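Local structure of amidase (Bacillus anthracis, 5EWQ) at residues 352-357 / 456-461. The protein probably hydrolyses carboxylic acid amides to the free acid and ammonia. Residues are numbered along the deposited sequence; the frame is centred on the assembly and turned at random.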
loop_
_atom_site.group_PDB
_atom_site.type_symbol
_atom_site.label_atom_id
_atom_site.label_comp_id
_atom_site.label_asym_id
_atom_site.label_seq_id
_atom_site.Cartn_x
_atom_site.Cartn_y
_atom_site.Cartn_z
ATOM N N LEU A 352 -23.584 -7.506 -2.609
ATOM C CA LEU A 352 -23.485 -7.249 -1.178
ATOM C C LEU A 352 -24.357 -6.067 -0.775
ATOM O O LEU A 352 -24.524 -5.118 -1.541
ATOM C CB LEU A 352 -22.029 -6.993 -0.780
ATOM C CG LEU A 352 -21.215 -8.171 -0.240
ATOM C CD1 LEU A 352 -21.476 -9.437 -1.034
ATOM C CD2 LEU A 352 -19.730 -7.837 -0.253
ATOM N N ASN A 353 -24.912 -6.131 0.431
ATOM C CA ASN A 353 -25.770 -5.065 0.935
ATOM C C ASN A 353 -25.062 -4.203 1.974
ATOM O O ASN A 353 -24.698 -4.681 3.048
ATOM C CB ASN A 353 -27.051 -5.651 1.529
ATOM C CG ASN A 353 -27.977 -4.586 2.084
ATOM O OD1 ASN A 353 -27.914 -4.247 3.266
ATOM N ND2 ASN A 353 -28.842 -4.051 1.230
ATOM N N ASN A 354 -24.871 -2.929 1.646
ATOM C CA ASN A 354 -24.218 -1.994 2.550
ATOM C C ASN A 354 -25.226 -1.273 3.439
ATOM O O ASN A 354 -25.517 -0.095 3.234
ATOM C CB ASN A 354 -23.395 -0.973 1.761
ATOM C CG ASN A 354 -22.352 -1.625 0.874
ATOM O OD1 ASN A 354 -21.833 -2.694 1.189
ATOM N ND2 ASN A 354 -22.041 -0.980 -0.244
ATOM N N GLY A 355 -25.760 -1.989 4.422
ATOM C CA GLY A 355 -26.743 -1.424 5.326
ATOM C C GLY A 355 -26.272 -1.403 6.766
ATOM O O GLY A 355 -25.813 -2.415 7.295
ATOM N N GLY A 356 -26.379 -0.240 7.403
ATOM C CA GLY A 356 -26.003 -0.092 8.796
ATOM C C GLY A 356 -24.502 -0.094 9.023
ATOM O O GLY A 356 -24.040 -0.037 10.162
ATOM N N VAL A 357 -23.741 -0.160 7.936
ATOM C CA VAL A 357 -22.286 -0.155 8.020
ATOM C C VAL A 357 -21.741 1.246 7.757
ATOM O O VAL A 357 -21.587 1.660 6.608
ATOM C CB VAL A 357 -21.659 -1.149 7.023
ATOM C CG1 VAL A 357 -20.150 -1.194 7.194
ATOM C CG2 VAL A 357 -22.261 -2.532 7.212
ATOM N N VAL A 456 -15.451 -2.496 -0.795
ATOM C CA VAL A 456 -14.395 -2.540 0.212
ATOM C C VAL A 456 -14.929 -2.199 1.600
ATOM O O VAL A 456 -14.355 -2.600 2.613
ATOM C CB VAL A 456 -13.247 -1.572 -0.141
ATOM C CG1 VAL A 456 -12.039 -1.825 0.747
ATOM C CG2 VAL A 456 -12.864 -1.727 -1.595
ATOM N N LEU A 457 -16.039 -1.466 1.634
ATOM C CA LEU A 457 -16.632 -0.989 2.882
ATOM C C LEU A 457 -16.863 -2.097 3.906
ATOM O O LEU A 457 -16.548 -1.937 5.085
ATOM C CB LEU A 457 -17.957 -0.278 2.594
ATOM C CG LEU A 457 -18.765 0.177 3.812
ATOM C CD1 LEU A 457 -17.953 1.130 4.672
ATOM C CD2 LEU A 457 -20.075 0.821 3.380
ATOM N N LEU A 458 -17.405 -3.221 3.453
ATOM C CA LEU A 458 -17.762 -4.312 4.353
ATOM C C LEU A 458 -16.542 -5.076 4.858
ATOM O O LEU A 458 -16.417 -5.337 6.055
ATOM C CB LEU A 458 -18.726 -5.275 3.657
ATOM C CG LEU A 458 -20.005 -4.647 3.101
ATOM C CD1 LEU A 458 -20.914 -5.710 2.510
ATOM C CD2 LEU A 458 -20.730 -3.860 4.180
ATOM N N SER A 459 -15.645 -5.433 3.945
ATOM C CA SER A 459 -14.476 -6.235 4.292
ATOM C C SER A 459 -13.488 -5.473 5.172
ATOM O O SER A 459 -12.742 -6.075 5.946
ATOM C CB SER A 459 -13.774 -6.727 3.023
ATOM O OG SER A 459 -13.400 -5.643 2.190
ATOM N N ALA A 460 -13.485 -4.149 5.052
ATOM C CA ALA A 460 -12.583 -3.314 5.839
ATOM C C ALA A 460 -13.059 -3.206 7.286
ATOM O O ALA A 460 -12.263 -3.310 8.219
ATOM C CB ALA A 460 -12.461 -1.932 5.217
ATOM N N VAL A 461 -14.359 -2.999 7.462
ATOM C CA VAL A 461 -14.946 -2.876 8.792
ATOM C C VAL A 461 -14.934 -4.215 9.525
ATOM O O VAL A 461 -14.616 -4.284 10.712
ATOM C CB VAL A 461 -16.393 -2.344 8.719
ATOM C CG1 VAL A 461 -17.051 -2.375 10.089
ATOM C CG2 VAL A 461 -16.407 -0.933 8.150
#
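Val357 and Leu458 make the heart of an apolar contact that no hydrogen bond crosses. The two side chains meet at about a right angle, Val357 CG2 lying 3.6 Å from Leu458 CD2. With Val357 CG1 anti to the backbone N (chi1 -176°), that branch is sent toward the helix on two fronts, 3.9 Å from both Leu457 CG and Val461 CG2, and CG2 is left for Leu458. A beta-branched residue suits this place because its two methyls engage three helix residues at once. The forked end of buried Leu458 likewise serves two partners: CD2 faces Val357, while CD1 packs 3.7 Å from Leu352 CD2.

Asn354 brings an amide against this apolar surface. Its OD1 rests 3.3 Å from Leu458 CG, over the fork of the leucine, a van der Waals contact. Asn suits this exposed part of the loop, since its CB can lie against Leu457. Leu457 is long enough for CD2 to reach both that CB and, at 3.7 Å, Val357 O.

The loop leading from edge strand 345-347 of the large mixed sheet into helix 360-377 is here packed on helix 457-462. Helix 418-437 flanks both: Asn431 hydrogen-bonds Gly355 O and touches Val357, while Glu435 and Leu436 pack on Leu458.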